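Local coordinates for protein beta-lactamase (Burkholderia cenocepacia, PDB 5E2G) that probably hydrolyses beta-lactams to substituted beta-amino acids as a class C beta-lactamase, and may act as a D-alanine carboxypeptidase, at residues Ala169-Met172 and Glu173-Phe177; His184-Ile187 and Asn188-Ala191; Arg7-Val10 and Thr11-Ile14; Pro343-Glu346 and Arg347-Ala350. All blocks are in the same frame, centred on the assembly; numbering follows the deposited sequence.

Interaction 1: residues Ala169-Met172 and Glu173-Phe177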
loop_
_atom_site.group_PDB
_atom_site.type_symbol
_atom_site.label_atom_id
_atom_site.label_comp_id
_atom_site.label_asym_id
_atom_site.label_seq_id
_atom_site.Cartn_x
_atom_site.Cartn_y
_atom_site.Cartn_z
ATOM N N ALA A 169 -1.747 16.198 -1.886
ATOM C CA ALA A 169 -3.090 15.720 -1.544
ATOM C C ALA A 169 -4.099 16.018 -2.647
ATOM O O ALA A 169 -5.021 15.225 -2.878
ATOM C CB ALA A 169 -3.553 16.330 -0.218
ATOM N N THR A 170 -3.926 17.145 -3.348
ATOM C CA THR A 170 -4.781 17.483 -4.484
ATOM C C THR A 170 -4.623 16.478 -5.619
ATOM O O THR A 170 -5.605 16.080 -6.250
ATOM C CB THR A 170 -4.448 18.897 -4.962
ATOM O OG1 THR A 170 -4.676 19.820 -3.892
ATOM C CG2 THR A 170 -5.293 19.284 -6.163
ATOM N N LEU A 171 -3.391 16.062 -5.902
ATOM C CA LEU A 171 -3.159 15.069 -6.946
ATOM C C LEU A 171 -3.841 13.747 -6.625
ATOM O O LEU A 171 -4.294 13.045 -7.528
ATOM C CB LEU A 171 -1.662 14.845 -7.130
ATOM C CG LEU A 171 -0.859 15.908 -7.877
ATOM C CD1 LEU A 171 0.628 15.704 -7.661
ATOM C CD2 LEU A 171 -1.208 15.871 -9.354
HETATM N N MSE A 172 -3.923 13.391 -5.354
HETATM C CA MSE A 172 -4.535 12.132 -4.976
HETATM C C MSE A 172 -6.064 12.208 -5.063
HETATM O O MSE A 172 -6.706 11.319 -5.617
HETATM C CB MSE A 172 -4.092 11.749 -3.571
HETATM C CG MSE A 172 -2.594 11.558 -3.446
HETATM SE SE MSE A 172 -1.899 9.961 -4.344
HETATM C CE MSE A 172 -2.148 8.694 -2.888
ATOM N N GLU A 173 -6.643 13.282 -4.530
ATOM C CA GLU A 173 -8.094 13.376 -4.423
ATOM C C GLU A 173 -8.771 13.923 -5.679
ATOM O O GLU A 173 -9.924 13.570 -5.950
ATOM C CB GLU A 173 -8.452 14.226 -3.197
ATOM C CG GLU A 173 -7.815 13.669 -1.908
ATOM C CD GLU A 173 -8.268 14.359 -0.625
ATOM O OE1 GLU A 173 -8.699 15.534 -0.670
ATOM O OE2 GLU A 173 -8.193 13.715 0.440
ATOM N N GLN A 174 -8.094 14.756 -6.464
ATOM C CA GLN A 174 -8.701 15.324 -7.660
ATOM C C GLN A 174 -8.229 14.660 -8.944
ATOM O O GLN A 174 -8.746 14.987 -10.017
ATOM C CB GLN A 174 -8.426 16.833 -7.739
ATOM C CG GLN A 174 -8.765 17.606 -6.477
ATOM C CD GLN A 174 -10.218 17.450 -6.061
ATOM O OE1 GLN A 174 -11.111 17.320 -6.901
ATOM N NE2 GLN A 174 -10.459 17.457 -4.756
ATOM N N ARG A 175 -7.259 13.749 -8.864
ATOM C CA ARG A 175 -6.699 13.115 -10.048
ATOM C C ARG A 175 -6.781 11.606 -9.916
ATOM O O ARG A 175 -7.575 10.970 -10.607
ATOM C CB ARG A 175 -5.251 13.555 -10.246
ATOM C CG ARG A 175 -4.724 13.487 -11.662
ATOM C CD ARG A 175 -3.190 13.762 -11.761
ATOM N NE ARG A 175 -2.560 13.184 -12.952
ATOM C CZ ARG A 175 -2.715 13.635 -14.194
ATOM N NH1 ARG A 175 -3.502 14.677 -14.435
ATOM N NH2 ARG A 175 -2.095 13.028 -15.199
ATOM N N LEU A 176 -5.979 11.017 -9.027
ATOM C CA LEU A 176 -5.849 9.562 -8.999
ATOM C C LEU A 176 -7.149 8.885 -8.575
ATOM O O LEU A 176 -7.676 8.033 -9.298
ATOM C CB LEU A 176 -4.703 9.144 -8.075
ATOM C CG LEU A 176 -4.480 7.629 -8.010
ATOM C CD1 LEU A 176 -4.066 7.099 -9.367
ATOM C CD2 LEU A 176 -3.466 7.220 -6.955
ATOM N N PHE A 177 -7.670 9.240 -7.391
ATOM C CA PHE A 177 -8.842 8.558 -6.842
ATOM C C PHE A 177 -10.047 8.620 -7.770
ATOM O O PHE A 177 -10.631 7.562 -8.052
ATOM C CB PHE A 177 -9.194 9.135 -5.465
ATOM C CG PHE A 177 -8.104 8.997 -4.429
ATOM C CD1 PHE A 177 -7.064 8.087 -4.582
ATOM C CD2 PHE A 177 -8.134 9.783 -3.285
ATOM C CE1 PHE A 177 -6.083 7.966 -3.624
ATOM C CE2 PHE A 177 -7.155 9.668 -2.324
ATOM C CZ PHE A 177 -6.130 8.759 -2.492
#
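Met172, a selenomethionine, lies against Leu176 and Phe177, four and five residues further on in helix 168-180. Its CB starts over the face of the Phe177 ring, 4.2 Å from the centroid and 28° off the ring normal, a CH-pi contact whose closest ring atom is CZ, 3.8 Å from that CB. With CG beside the backbone N (chi1 -61°) and further bends at chi2 and chi3, the chain curls instead of running straight out. SE then passes alongside Leu176, 4.1 Å from its CD2, and sits oblique to the Phe177 ring in a Met-aromatic contact, 5.4 Å from the centroid. The terminal CE turns back to the rim of the ring, 4.0 Å from Phe177 CZ. The carbonyl O of Met172 lies over a face of the same ring and takes the nearly straight bond from Phe177 N, 2.9 Å long.

That bond reaches back five residues, as does the one from Leu176 N to Leu171 O. Earlier in the stretch, Glu173 N and Gln174 N make ordinary four-residue bonds to Ala169 O and Thr170 O. The helix therefore widens into a pi-type turn at 173-176, where Arg175 N keeps merely a weak bond to Leu171 O. Leu67 of helix 64-77 touches both Met172 and Leu176, while the far end of Arg175 forms a salt bridge with Asp74 of that helix. The chemistry implies an apolar seam between two helices, held by dispersion around a polarisable selenium and an aromatic face, with the paired Arg175 guanidinium at its margin.

Interaction 2: residues His184-Ile187 and Asn188-Ala191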
loop_
_atom_site.group_PDB
_atom_site.type_symbol
_atom_site.label_atom_id
_atom_site.label_comp_id
_atom_site.label_asym_id
_atom_site.label_seq_id
_atom_site.Cartn_x
_atom_site.Cartn_y
_atom_site.Cartn_z
ATOM N N HIS A 184 -14.786 7.185 -2.001
ATOM C CA HIS A 184 -14.765 7.238 -0.541
ATOM C C HIS A 184 -13.358 6.978 -0.033
ATOM O O HIS A 184 -13.116 6.195 0.889
ATOM C CB HIS A 184 -15.796 6.281 0.031
ATOM C CG HIS A 184 -17.196 6.790 -0.104
ATOM N ND1 HIS A 184 -17.708 7.771 0.720
ATOM C CD2 HIS A 184 -18.173 6.497 -0.994
ATOM C CE1 HIS A 184 -18.948 8.045 0.355
ATOM N NE2 HIS A 184 -19.254 7.286 -0.682
ATOM N N THR A 185 -12.410 7.682 -0.643
ATOM C CA THR A 185 -10.989 7.533 -0.381
ATOM C C THR A 185 -10.407 8.923 -0.177
ATOM O O THR A 185 -10.645 9.816 -0.995
ATOM C CB THR A 185 -10.288 6.814 -1.541
ATOM O OG1 THR A 185 -10.888 5.533 -1.743
ATOM C CG2 THR A 185 -8.815 6.629 -1.246
ATOM N N TYR A 186 -9.662 9.110 0.911
ATOM C CA TYR A 186 -9.211 10.441 1.300
ATOM C C TYR A 186 -7.780 10.418 1.805
ATOM O O TYR A 186 -7.361 9.473 2.474
ATOM C CB TYR A 186 -10.111 11.035 2.394
ATOM C CG TYR A 186 -11.575 10.915 2.070
ATOM C CD1 TYR A 186 -12.163 11.744 1.118
ATOM C CD2 TYR A 186 -12.366 9.962 2.694
ATOM C CE1 TYR A 186 -13.504 11.635 0.806
ATOM C CE2 TYR A 186 -13.709 9.849 2.394
ATOM C CZ TYR A 186 -14.272 10.684 1.445
ATOM O OH TYR A 186 -15.606 10.565 1.139
ATOM N N ILE A 187 -7.038 11.475 1.483
ATOM C CA ILE A 187 -5.881 11.837 2.290
ATOM C C ILE A 187 -6.330 12.660 3.488
ATOM O O ILE A 187 -5.937 12.401 4.631
ATOM C CB ILE A 187 -4.849 12.598 1.437
ATOM C CG1 ILE A 187 -4.318 11.714 0.307
ATOM C CG2 ILE A 187 -3.711 13.112 2.297
ATOM C CD1 ILE A 187 -3.625 10.462 0.787
ATOM N N ASN A 188 -7.175 13.657 3.236
ATOM C CA ASN A 188 -7.806 14.480 4.262
ATOM C C ASN A 188 -9.289 14.132 4.286
ATOM O O ASN A 188 -10.001 14.380 3.310
ATOM C CB ASN A 188 -7.588 15.961 3.972
ATOM C CG ASN A 188 -6.126 16.322 3.899
ATOM O OD1 ASN A 188 -5.632 16.768 2.861
ATOM N ND2 ASN A 188 -5.414 16.114 5.000
ATOM N N VAL A 189 -9.745 13.546 5.383
ATOM C CA VAL A 189 -11.149 13.134 5.472
ATOM C C VAL A 189 -12.023 14.369 5.670
ATOM O O VAL A 189 -11.763 15.164 6.591
ATOM C CB VAL A 189 -11.341 12.134 6.609
ATOM C CG1 VAL A 189 -12.810 11.744 6.730
ATOM C CG2 VAL A 189 -10.479 10.894 6.381
ATOM N N PRO A 190 -13.059 14.565 4.854
ATOM C CA PRO A 190 -13.872 15.782 4.948
ATOM C C PRO A 190 -14.820 15.743 6.135
ATOM O O PRO A 190 -15.112 14.691 6.698
ATOM C CB PRO A 190 -14.657 15.789 3.633
ATOM C CG PRO A 190 -14.056 14.725 2.785
ATOM C CD PRO A 190 -13.471 13.729 3.720
ATOM N N ALA A 191 -15.318 16.930 6.494
ATOM C CA ALA A 191 -16.186 17.052 7.662
ATOM C C ALA A 191 -17.427 16.188 7.519
ATOM O O ALA A 191 -17.787 15.449 8.440
ATOM C CB ALA A 191 -16.575 18.510 7.884
#
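Tyr186 and Pro190 meet as ring face against ring carbon, a proline-aromatic CH-pi contact made within the loop that follows helix 168-180. The two side chains cross at about a right angle. Pro190 presents its CD almost squarely above the middle of the phenol ring, 3.6 Å from the centroid and 14° off the normal, and its CG leans out toward the CE1 side. Because CD is bonded to the amide nitrogen, its hydrogens are slightly polarised, which suits them to a pi face.

Tyr186 has CG beside its backbone N (chi1 -48°), which swings the ring alongside the chain where it comes back round the turn. The backbone itself places Tyr186 CB against the turn, 3.5 Å from Asn188 O and 4.0 Å from Val189 CG2. No hydrogen bond joins the two halves of the loop here, and the contact between them is one of packing. The phenol OH has a weak hydrogen bond to NE of Arg193, a little further along.

Ile187 leaves the turn on a different course, its end leading away from residues 188-191 to pack on Trp216 and Gln217 of helix 216-220. The main chain is held from outside: Ile187 O accepts from Arg223 NH2, and the backbone of Tyr186 is hydrogen-bonded to that of Arg223. The loop thus rests on neighbouring parts of the fold while the Tyr186 and Pro190 rings close together nearer the surface. At their nearest, Pro190 CD is 3.5 Å from Tyr186 CD1.

Interaction 3: residues Arg7-Val10 and Thr11-Ile14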
loop_
_atom_site.group_PDB
_atom_site.type_symbol
_atom_site.label_atom_id
_atom_site.label_comp_id
_atom_site.label_asym_id
_atom_site.label_seq_id
_atom_site.Cartn_x
_atom_site.Cartn_y
_atom_site.Cartn_z
ATOM N N ARG A 7 -19.494 -15.902 1.300
ATOM C CA ARG A 7 -19.447 -15.285 2.619
ATOM C C ARG A 7 -19.080 -16.310 3.682
ATOM O O ARG A 7 -18.299 -16.010 4.592
ATOM C CB ARG A 7 -20.779 -14.606 2.955
ATOM C CG ARG A 7 -20.620 -13.503 3.998
ATOM C CD ARG A 7 -21.928 -12.987 4.593
ATOM N NE ARG A 7 -21.696 -12.438 5.934
ATOM C CZ ARG A 7 -21.452 -11.156 6.203
ATOM N NH1 ARG A 7 -21.241 -10.765 7.456
ATOM N NH2 ARG A 7 -21.436 -10.261 5.222
ATOM N N ASP A 8 -19.617 -17.529 3.573
ATOM C CA ASP A 8 -19.266 -18.571 4.531
ATOM C C ASP A 8 -17.774 -18.846 4.506
ATOM O O ASP A 8 -17.150 -19.014 5.559
ATOM C CB ASP A 8 -20.038 -19.856 4.239
ATOM C CG ASP A 8 -21.537 -19.656 4.259
ATOM O OD1 ASP A 8 -21.995 -18.587 4.728
ATOM O OD2 ASP A 8 -22.259 -20.571 3.803
ATOM N N THR A 9 -17.185 -18.892 3.310
ATOM C CA THR A 9 -15.750 -19.126 3.197
ATOM C C THR A 9 -14.962 -18.043 3.923
ATOM O O THR A 9 -14.010 -18.336 4.657
ATOM C CB THR A 9 -15.338 -19.186 1.726
ATOM O OG1 THR A 9 -16.088 -20.204 1.055
ATOM C CG2 THR A 9 -13.857 -19.488 1.612
ATOM N N VAL A 10 -15.342 -16.779 3.725
ATOM C CA VAL A 10 -14.655 -15.689 4.410
ATOM C C VAL A 10 -14.877 -15.794 5.911
ATOM O O VAL A 10 -13.925 -15.761 6.702
ATOM C CB VAL A 10 -15.121 -14.329 3.860
ATOM C CG1 VAL A 10 -14.674 -13.204 4.771
ATOM C CG2 VAL A 10 -14.571 -14.114 2.462
ATOM N N THR A 11 -16.137 -15.957 6.317
ATOM C CA THR A 11 -16.483 -15.945 7.734
ATOM C C THR A 11 -15.680 -16.975 8.514
ATOM O O THR A 11 -15.215 -16.694 9.625
ATOM C CB THR A 11 -17.981 -16.199 7.908
ATOM O OG1 THR A 11 -18.723 -15.221 7.167
ATOM C CG2 THR A 11 -18.366 -16.115 9.372
ATOM N N ARG A 12 -15.491 -18.167 7.943
ATOM C CA ARG A 12 -14.757 -19.215 8.641
ATOM C C ARG A 12 -13.317 -18.815 8.931
ATOM O O ARG A 12 -12.697 -19.393 9.829
ATOM C CB ARG A 12 -14.795 -20.515 7.837
ATOM C CG ARG A 12 -16.193 -21.073 7.663
ATOM C CD ARG A 12 -16.177 -22.517 7.180
ATOM N NE ARG A 12 -17.085 -22.713 6.051
ATOM C CZ ARG A 12 -16.699 -22.716 4.777
ATOM N NH1 ARG A 12 -15.417 -22.542 4.467
ATOM N NH2 ARG A 12 -17.593 -22.897 3.811
ATOM N N GLN A 13 -12.772 -17.841 8.201
ATOM C CA GLN A 13 -11.445 -17.323 8.511
ATOM C C GLN A 13 -11.501 -16.097 9.414
ATOM O O GLN A 13 -10.721 -15.986 10.367
ATOM C CB GLN A 13 -10.703 -16.967 7.221
ATOM C CG GLN A 13 -10.599 -18.093 6.229
ATOM C CD GLN A 13 -9.774 -19.242 6.752
ATOM O OE1 GLN A 13 -8.738 -19.041 7.394
ATOM N NE2 GLN A 13 -10.230 -20.462 6.487
ATOM N N ILE A 14 -12.430 -15.186 9.139
ATOM C CA ILE A 14 -12.400 -13.867 9.761
ATOM C C ILE A 14 -12.968 -13.906 11.174
ATOM O O ILE A 14 -12.458 -13.232 12.078
ATOM C CB ILE A 14 -13.150 -12.871 8.863
ATOM C CG1 ILE A 14 -12.395 -12.695 7.548
ATOM C CG2 ILE A 14 -13.322 -11.553 9.558
ATOM C CD1 ILE A 14 -10.905 -12.507 7.722
HETATM O O HOH W 1 -21.251 -15.945 6.761
HETATM O O HOH W 2 -12.360 -20.599 4.544
#
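Thr11 turns its OG1 beside its own backbone N (chi1 -57°), and the hydroxyl thereby folds back onto Arg7 O one turn earlier in the N-terminal helix 3-21. It is a classic threonine side-chain to main-chain bond along a helix: OG1 donates to Arg7 O over 2.7 Å. The oxygen already takes the helical bond from Thr11 N, which arrives nearly straight, whereas the hydroxyl comes from above the carbonyl plane. Two donors from one residue thus grip a single carbonyl. Thr11 OG1 is also hydrogen-bonded to the Tyr41 hydroxyl, and Arg7, whose NH1 is hydrogen-bonded to Asp40 O, makes a cation-pi contact with that tyrosine, which ties this side of the helix to strand 35-42.

Val10 and Ile14 run side by side in the same direction, with their CG1 atoms 3.6 Å apart. Both are buried on strand 25-32, where each touches Ile28. Val10 O also serves two donors, Gln13 N from above the carbonyl plane and Ile14 N within it.

The exposed face is polar. Arg12 sets off with CG beside its backbone N (chi1 -63°) and bends at chi3, laying one face of its guanidinium over Asp8 O and the start of Thr9. It does not pair with the Asp8 carboxylate: Asp8 OD2 and Arg12 NH2 stay 5.2 Å apart, so any attraction between them is probably weak. A water bridges Thr9 and Gln13: it gives a hydrogen to Thr9 O at 2.8 Å and accepts one from Gln13 NE2 at 2.9 Å.

Interaction 4: residues Pro343-Glu346 and Arg347-Ala350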
loop_
_atom_site.group_PDB
_atom_site.type_symbol
_atom_site.label_atom_id
_atom_site.label_comp_id
_atom_site.label_asym_id
_atom_site.label_seq_id
_atom_site.Cartn_x
_atom_site.Cartn_y
_atom_site.Cartn_z
ATOM N N PRO A 343 -1.823 -9.811 13.500
ATOM C CA PRO A 343 -0.476 -10.167 13.059
ATOM C C PRO A 343 -0.440 -10.354 11.556
ATOM O O PRO A 343 -1.334 -10.965 10.966
ATOM C CB PRO A 343 -0.191 -11.472 13.801
ATOM C CG PRO A 343 -1.052 -11.392 15.004
ATOM C CD PRO A 343 -2.306 -10.721 14.549
ATOM N N ILE A 344 0.606 -9.800 10.943
ATOM C CA ILE A 344 0.742 -9.823 9.491
ATOM C C ILE A 344 0.594 -11.238 8.950
ATOM O O ILE A 344 -0.156 -11.478 7.998
ATOM C CB ILE A 344 2.084 -9.202 9.080
ATOM C CG1 ILE A 344 1.963 -7.682 9.135
ATOM C CG2 ILE A 344 2.495 -9.696 7.708
ATOM C CD1 ILE A 344 3.265 -6.975 9.086
ATOM N N GLU A 345 1.295 -12.199 9.552
ATOM C CA GLU A 345 1.239 -13.557 9.025
ATOM C C GLU A 345 -0.164 -14.150 9.138
ATOM O O GLU A 345 -0.535 -15.013 8.338
ATOM C CB GLU A 345 2.268 -14.441 9.731
ATOM C CG GLU A 345 3.704 -13.879 9.739
ATOM C CD GLU A 345 4.467 -14.098 8.431
ATOM O OE1 GLU A 345 3.824 -14.209 7.365
ATOM O OE2 GLU A 345 5.719 -14.152 8.475
ATOM N N GLU A 346 -0.964 -13.699 10.105
ATOM C CA GLU A 346 -2.336 -14.187 10.189
ATOM C C GLU A 346 -3.221 -13.592 9.098
ATOM O O GLU A 346 -4.150 -14.258 8.624
ATOM C CB GLU A 346 -2.922 -13.898 11.572
ATOM C CG GLU A 346 -2.369 -14.786 12.664
ATOM C CD GLU A 346 -2.637 -16.257 12.407
ATOM O OE1 GLU A 346 -3.700 -16.593 11.847
ATOM O OE2 GLU A 346 -1.772 -17.086 12.751
ATOM N N ARG A 347 -2.965 -12.349 8.688
ATOM C CA ARG A 347 -3.638 -11.834 7.499
ATOM C C ARG A 347 -3.229 -12.640 6.273
ATOM O O ARG A 347 -4.059 -12.948 5.407
ATOM C CB ARG A 347 -3.309 -10.356 7.290
ATOM C CG ARG A 347 -3.151 -9.559 8.561
ATOM C CD ARG A 347 -2.631 -8.154 8.273
ATOM N NE ARG A 347 -2.065 -7.555 9.475
ATOM C CZ ARG A 347 -1.396 -6.414 9.498
ATOM N NH1 ARG A 347 -1.208 -5.738 8.378
ATOM N NH2 ARG A 347 -0.906 -5.950 10.636
ATOM N N VAL A 348 -1.946 -12.996 6.193
ATOM C CA VAL A 348 -1.438 -13.747 5.053
ATOM C C VAL A 348 -2.109 -15.111 4.981
ATOM O O VAL A 348 -2.595 -15.525 3.922
ATOM C CB VAL A 348 0.094 -13.867 5.140
ATOM C CG1 VAL A 348 0.615 -14.789 4.070
ATOM C CG2 VAL A 348 0.733 -12.499 5.029
ATOM N N LYS A 349 -2.173 -15.811 6.121
ATOM C CA LYS A 349 -2.714 -17.166 6.136
ATOM C C LYS A 349 -4.178 -17.180 5.729
ATOM O O LYS A 349 -4.609 -18.054 4.968
ATOM C CB LYS A 349 -2.559 -17.789 7.520
ATOM C CG LYS A 349 -1.138 -18.060 7.951
ATOM C CD LYS A 349 -1.133 -18.649 9.346
ATOM C CE LYS A 349 0.082 -18.195 10.131
ATOM N NZ LYS A 349 -0.144 -18.371 11.599
ATOM N N ALA A 350 -4.960 -16.217 6.226
ATOM C CA ALA A 350 -6.378 -16.172 5.890
ATOM C C ALA A 350 -6.586 -15.869 4.409
ATOM O O ALA A 350 -7.415 -16.504 3.749
ATOM C CB ALA A 350 -7.083 -15.147 6.776
#
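Ile344 and Arg347 pack in the first turn of helix 344-357, the C-terminal helix, which Pro343 opens from the N-cap position. This is the tight part. Ile344 CG1 stands over the centre of the Arg347 guanidinium, 3.6 Å from CZ, so an aliphatic branch covers one face of a flat cation. Arg347 is extended from CG to NE, which carries the buried guanidinium back past the start of the helix. Its nitrogens are well supplied there: NH2 gives hydrogen bonds to Val342 O and Ser316 OG, and NH1 to Thr322 O, so several bonds fix the group in place. Val348 continues the packing, touching Tyr323 of strand 321-327 and Leu281 of helix 278-284.

Glu346 and Lys349 make the looser, partly exposed side. Bent chains, Glu346 at chi2 and Lys349 at chi3, let two oppositely charged ends meet across one turn as a salt bridge, though the modelled separation is too short to be trusted in detail. Lys349 also leans its aliphatic part on the backbone, with CG 3.1 Å from Glu345 O. Beneath, regular helical bonds continue, Lys349 N reaching Glu345 O at 2.9 Å.

Interactions 3 and 4 lie on the two terminal helices, which pack side by side: Gln13 touches Ala350, and the contact centres are about 14 Å apart. Interactions 1 and 2 belong to another part of the molecule, with interaction 4 across the chain's centre from interaction 1. Interactions 1 and 2 meet directly, since Glu173 OE2 probably accepts hydrogen bonds from Ile187 N and Asn188 N, joining helix 168-180 to the loop after it. Interaction 1 has the most buried residues; interaction 2 is a surface contact. Selenium and aromatic packing mark the first, proline on tyrosine the second, hydroxyl and water bonds the third, and a covered guanidinium with a salt bridge the fourth.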